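Local atomic coordinates of N-terminal acetyltransferase-like protein (Chaetomium thermophilum, PDB entry 5NNP), a protein that probably serves as the TPR-repeat auxiliary subunit of an N-terminal acetyltransferase of the NatA type, holding the catalytic subunit. Residues L561-D572 / A678-K686. Residues are numbered along the deposited sequence; the frame is centred on the assembly and turned at random.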
loop_
_atom_site.group_PDB
_atom_site.type_symbol
_atom_site.label_atom_id
_atom_site.label_comp_id
_atom_site.label_asym_id
_atom_site.label_seq_id
_atom_site.Cartn_x
_atom_site.Cartn_y
_atom_site.Cartn_z
ATOM N N LEU A 561 -12.395 -12.661 -3.100
ATOM C CA LEU A 561 -12.630 -14.032 -3.527
ATOM C C LEU A 561 -13.569 -14.742 -2.545
ATOM O O LEU A 561 -14.321 -15.625 -2.937
ATOM C CB LEU A 561 -11.315 -14.789 -3.672
ATOM C CG LEU A 561 -11.438 -16.261 -4.067
ATOM C CD1 LEU A 561 -12.220 -16.468 -5.365
ATOM C CD2 LEU A 561 -10.056 -16.844 -4.199
ATOM N N ASP A 562 -13.535 -14.345 -1.273
ATOM C CA ASP A 562 -14.498 -14.862 -0.298
ATOM C C ASP A 562 -15.928 -14.493 -0.699
ATOM O O ASP A 562 -16.783 -15.362 -0.822
ATOM C CB ASP A 562 -14.222 -14.338 1.119
ATOM C CG ASP A 562 -12.892 -14.819 1.692
ATOM O OD1 ASP A 562 -12.255 -15.742 1.139
ATOM O OD2 ASP A 562 -12.476 -14.262 2.725
ATOM N N ALA A 563 -16.187 -13.201 -0.879
ATOM C CA ALA A 563 -17.497 -12.732 -1.354
ATOM C C ALA A 563 -18.010 -13.529 -2.569
ATOM O O ALA A 563 -19.146 -13.982 -2.582
ATOM C CB ALA A 563 -17.440 -11.234 -1.701
ATOM N N VAL A 564 -17.169 -13.699 -3.583
ATOM C CA VAL A 564 -17.604 -14.333 -4.820
ATOM C C VAL A 564 -17.975 -15.794 -4.570
ATOM O O VAL A 564 -19.006 -16.272 -5.046
ATOM C CB VAL A 564 -16.522 -14.221 -5.922
ATOM C CG1 VAL A 564 -16.795 -15.194 -7.051
ATOM C CG2 VAL A 564 -16.454 -12.779 -6.451
ATOM N N ASN A 565 -17.148 -16.490 -3.799
ATOM C CA ASN A 565 -17.452 -17.855 -3.386
ATOM C C ASN A 565 -18.733 -17.985 -2.546
ATOM O O ASN A 565 -19.474 -18.963 -2.678
ATOM C CB ASN A 565 -16.268 -18.434 -2.611
ATOM C CG ASN A 565 -15.135 -18.859 -3.520
ATOM O OD1 ASN A 565 -15.342 -19.161 -4.703
ATOM N ND2 ASN A 565 -13.926 -18.897 -2.973
ATOM N N LEU A 566 -19.000 -17.000 -1.694
ATOM C CA LEU A 566 -20.181 -17.034 -0.841
ATOM C C LEU A 566 -21.456 -16.724 -1.629
ATOM O O LEU A 566 -22.519 -17.270 -1.324
ATOM C CB LEU A 566 -20.026 -16.058 0.326
ATOM C CG LEU A 566 -21.171 -15.961 1.340
ATOM C CD1 LEU A 566 -21.592 -17.343 1.855
ATOM C CD2 LEU A 566 -20.793 -15.028 2.504
ATOM N N TYR A 567 -21.358 -15.863 -2.641
ATOM C CA TYR A 567 -22.513 -15.594 -3.511
ATOM C C TYR A 567 -22.826 -16.810 -4.392
ATOM O O TYR A 567 -23.991 -17.133 -4.628
ATOM C CB TYR A 567 -22.281 -14.357 -4.392
ATOM C CG TYR A 567 -22.523 -13.022 -3.704
ATOM C CD1 TYR A 567 -23.748 -12.733 -3.115
ATOM C CD2 TYR A 567 -21.531 -12.044 -3.664
ATOM C CE1 TYR A 567 -23.978 -11.520 -2.496
ATOM C CE2 TYR A 567 -21.754 -10.824 -3.040
ATOM C CZ TYR A 567 -22.980 -10.567 -2.463
ATOM O OH TYR A 567 -23.207 -9.355 -1.851
ATOM N N LEU A 568 -21.776 -17.461 -4.888
ATOM C CA LEU A 568 -21.902 -18.698 -5.643
ATOM C C LEU A 568 -22.634 -19.762 -4.827
ATOM O O LEU A 568 -23.512 -20.480 -5.333
ATOM C CB LEU A 568 -20.525 -19.212 -6.042
ATOM C CG LEU A 568 -19.963 -18.692 -7.355
ATOM C CD1 LEU A 568 -18.493 -19.090 -7.504
ATOM C CD2 LEU A 568 -20.814 -19.207 -8.514
ATOM N N SER A 569 -22.247 -19.861 -3.559
ATOM C CA SER A 569 -22.888 -20.781 -2.636
ATOM C C SER A 569 -24.357 -20.416 -2.458
ATOM O O SER A 569 -25.229 -21.280 -2.542
ATOM C CB SER A 569 -22.167 -20.773 -1.291
ATOM O OG SER A 569 -23.016 -21.232 -0.257
ATOM N N MET A 570 -24.624 -19.133 -2.218
ATOM C CA MET A 570 -25.996 -18.650 -2.067
ATOM C C MET A 570 -26.831 -18.902 -3.316
ATOM O O MET A 570 -28.039 -19.105 -3.222
ATOM C CB MET A 570 -26.015 -17.158 -1.732
ATOM C CG MET A 570 -25.423 -16.808 -0.383
ATOM S SD MET A 570 -25.103 -15.032 -0.251
ATOM C CE MET A 570 -26.765 -14.365 -0.394
ATOM N N TYR A 571 -26.195 -18.890 -4.482
ATOM C CA TYR A 571 -26.922 -19.129 -5.723
ATOM C C TYR A 571 -27.376 -20.578 -5.831
ATOM O O TYR A 571 -28.429 -20.854 -6.404
ATOM C CB TYR A 571 -26.079 -18.766 -6.953
ATOM C CG TYR A 571 -26.796 -19.010 -8.280
ATOM C CD1 TYR A 571 -27.840 -18.189 -8.693
ATOM C CD2 TYR A 571 -26.421 -20.059 -9.117
ATOM C CE1 TYR A 571 -28.493 -18.405 -9.903
ATOM C CE2 TYR A 571 -27.064 -20.278 -10.330
ATOM C CZ TYR A 571 -28.104 -19.452 -10.721
ATOM O OH TYR A 571 -28.754 -19.669 -11.932
ATOM N N ASP A 572 -26.587 -21.497 -5.276
ATOM C CA ASP A 572 -26.904 -22.925 -5.356
ATOM C C ASP A 572 -27.745 -23.394 -4.172
ATOM O O ASP A 572 -28.255 -24.513 -4.172
ATOM C CB ASP A 572 -25.622 -23.760 -5.443
ATOM C CG ASP A 572 -24.738 -23.362 -6.612
ATOM O OD1 ASP A 572 -25.171 -22.540 -7.452
ATOM O OD2 ASP A 572 -23.608 -23.881 -6.693
ATOM N N ALA A 678 -13.036 -19.101 -10.213
ATOM C CA ALA A 678 -14.247 -18.550 -9.609
ATOM C C ALA A 678 -15.065 -17.771 -10.631
ATOM O O ALA A 678 -16.298 -17.831 -10.622
ATOM C CB ALA A 678 -13.905 -17.662 -8.422
ATOM N N GLY A 679 -14.375 -17.042 -11.502
ATOM C CA GLY A 679 -15.032 -16.354 -12.595
ATOM C C GLY A 679 -15.797 -17.325 -13.487
ATOM O O GLY A 679 -16.946 -17.072 -13.872
ATOM N N PHE A 680 -15.162 -18.444 -13.818
ATOM C CA PHE A 680 -15.807 -19.431 -14.665
ATOM C C PHE A 680 -17.136 -19.896 -14.064
ATOM O O PHE A 680 -18.171 -19.900 -14.739
ATOM C CB PHE A 680 -14.891 -20.626 -14.890
ATOM C CG PHE A 680 -15.490 -21.672 -15.781
ATOM C CD1 PHE A 680 -16.333 -22.639 -15.260
ATOM C CD2 PHE A 680 -15.230 -21.678 -17.139
ATOM C CE1 PHE A 680 -16.900 -23.596 -16.072
ATOM C CE2 PHE A 680 -15.791 -22.634 -17.953
ATOM C CZ PHE A 680 -16.629 -23.595 -17.419
ATOM N N GLU A 681 -17.101 -20.267 -12.788
ATOM C CA GLU A 681 -18.302 -20.691 -12.073
ATOM C C GLU A 681 -19.425 -19.645 -12.106
ATOM O O GLU A 681 -20.597 -20.000 -12.260
ATOM C CB GLU A 681 -17.952 -21.033 -10.624
ATOM C CG GLU A 681 -16.883 -22.091 -10.494
ATOM C CD GLU A 681 -17.298 -23.408 -11.099
ATOM O OE1 GLU A 681 -18.514 -23.625 -11.275
ATOM O OE2 GLU A 681 -16.404 -24.225 -11.400
ATOM N N VAL A 682 -19.069 -18.365 -11.965
ATOM C CA VAL A 682 -20.043 -17.269 -12.022
ATOM C C VAL A 682 -20.677 -17.089 -13.400
ATOM O O VAL A 682 -21.894 -16.914 -13.502
ATOM C CB VAL A 682 -19.415 -15.922 -11.623
ATOM C CG1 VAL A 682 -20.346 -14.761 -11.981
ATOM C CG2 VAL A 682 -19.063 -15.908 -10.139
ATOM N N TYR A 683 -19.865 -17.145 -14.454
ATOM C CA TYR A 683 -20.363 -16.897 -15.812
ATOM C C TYR A 683 -21.188 -18.029 -16.440
ATOM O O TYR A 683 -22.122 -17.750 -17.199
ATOM C CB TYR A 683 -19.200 -16.560 -16.741
ATOM C CG TYR A 683 -18.622 -15.190 -16.487
ATOM C CD1 TYR A 683 -19.445 -14.085 -16.350
ATOM C CD2 TYR A 683 -17.254 -15.003 -16.370
ATOM C CE1 TYR A 683 -18.923 -12.830 -16.119
ATOM C CE2 TYR A 683 -16.724 -13.757 -16.139
ATOM C CZ TYR A 683 -17.564 -12.672 -16.013
ATOM O OH TYR A 683 -17.039 -11.426 -15.782
ATOM N N ILE A 684 -20.870 -19.291 -16.160
ATOM C CA ILE A 684 -21.720 -20.359 -16.703
ATOM C C ILE A 684 -23.125 -20.249 -16.123
ATOM O O ILE A 684 -24.119 -20.470 -16.822
ATOM C CB ILE A 684 -21.179 -21.775 -16.426
ATOM C CG1 ILE A 684 -20.668 -21.881 -14.997
ATOM C CG2 ILE A 684 -20.082 -22.129 -17.407
ATOM C CD1 ILE A 684 -19.906 -23.141 -14.740
ATOM N N ARG A 685 -23.194 -19.886 -14.843
ATOM C CA ARG A 685 -24.464 -19.720 -14.144
ATOM C C ARG A 685 -25.226 -18.514 -14.689
ATOM O O ARG A 685 -26.457 -18.517 -14.770
ATOM C CB ARG A 685 -24.222 -19.580 -12.638
ATOM C CG ARG A 685 -23.761 -20.876 -11.968
ATOM C CD ARG A 685 -23.405 -20.645 -10.516
ATOM N NE ARG A 685 -23.028 -21.862 -9.794
ATOM C CZ ARG A 685 -21.930 -22.580 -10.031
ATOM N NH1 ARG A 685 -21.094 -22.233 -11.005
ATOM N NH2 ARG A 685 -21.674 -23.662 -9.302
ATOM N N LYS A 686 -24.473 -17.492 -15.076
ATOM C CA LYS A 686 -25.022 -16.267 -15.640
ATOM C C LYS A 686 -25.440 -16.472 -17.095
ATOM O O LYS A 686 -25.989 -15.563 -17.719
ATOM C CB LYS A 686 -23.991 -15.140 -15.540
ATOM C CG LYS A 686 -24.402 -13.962 -14.673
ATOM C CD LYS A 686 -23.341 -12.856 -14.707
ATOM C CE LYS A 686 -23.999 -11.485 -14.614
ATOM N NZ LYS A 686 -23.033 -10.372 -14.817
#
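Leu568 and Arg685 meet where two helical segments, 561-572 and 678-685, run in roughly the same direction, their axes 35° apart and 10.3 Å at closest approach. The arrangement is consistent with the TPR-like helical array of the NatA auxiliary subunit family, and helix 654-668, which comes between them in sequence, packs against Ala563, Tyr567 and Tyr571 of 561-572 and against Lys686 at the end of 678-686. Leu568 packs as a knob into a hole formed by Ala678, Glu681, Val682 and Arg685. Its two methyls divide the work, CD1 lying 3.7 Å from Glu681 CB while CD2 lies over the rim of one face of the Arg685 guanidinium, 3.5 Å above its plane. Toward the N-terminal end the contact is mainly apolar, with Ala678 CB meeting Leu561 CD1 at 3.7 Å and Val564 CG1 nearby; Val564 also crosses Val682 at about a right angle.

At the other end Arg685 takes over. Its chain runs extended from CG to NE (chi3 177°), carrying the aliphatic part past Tyr571, whose CD2 is 3.4 Å from Arg685 CD. The ring and guanidinium planes are 68° apart, and Tyr571 CD2 lies at the guanidinium edge. Glu681 holds the guanidinium from within its own helix: Arg685 NH1 donates to Glu681 OE1 at 2.9 Å and also to the carbonyl oxygen of Glu681. Gln712 of helix 707-723 binds the other carboxylate oxygen, OE2, and probably helps to position it. Across the helices Asp572 completes the salt-bridge network side-on, its carboxylate nearly coplanar with the guanidinium: Arg685 NE reaches Asp572 OD1 at 3.2 Å, and Arg685 NH2 reaches Asp572 OD2 at 3.3 Å, both on syn lone pairs.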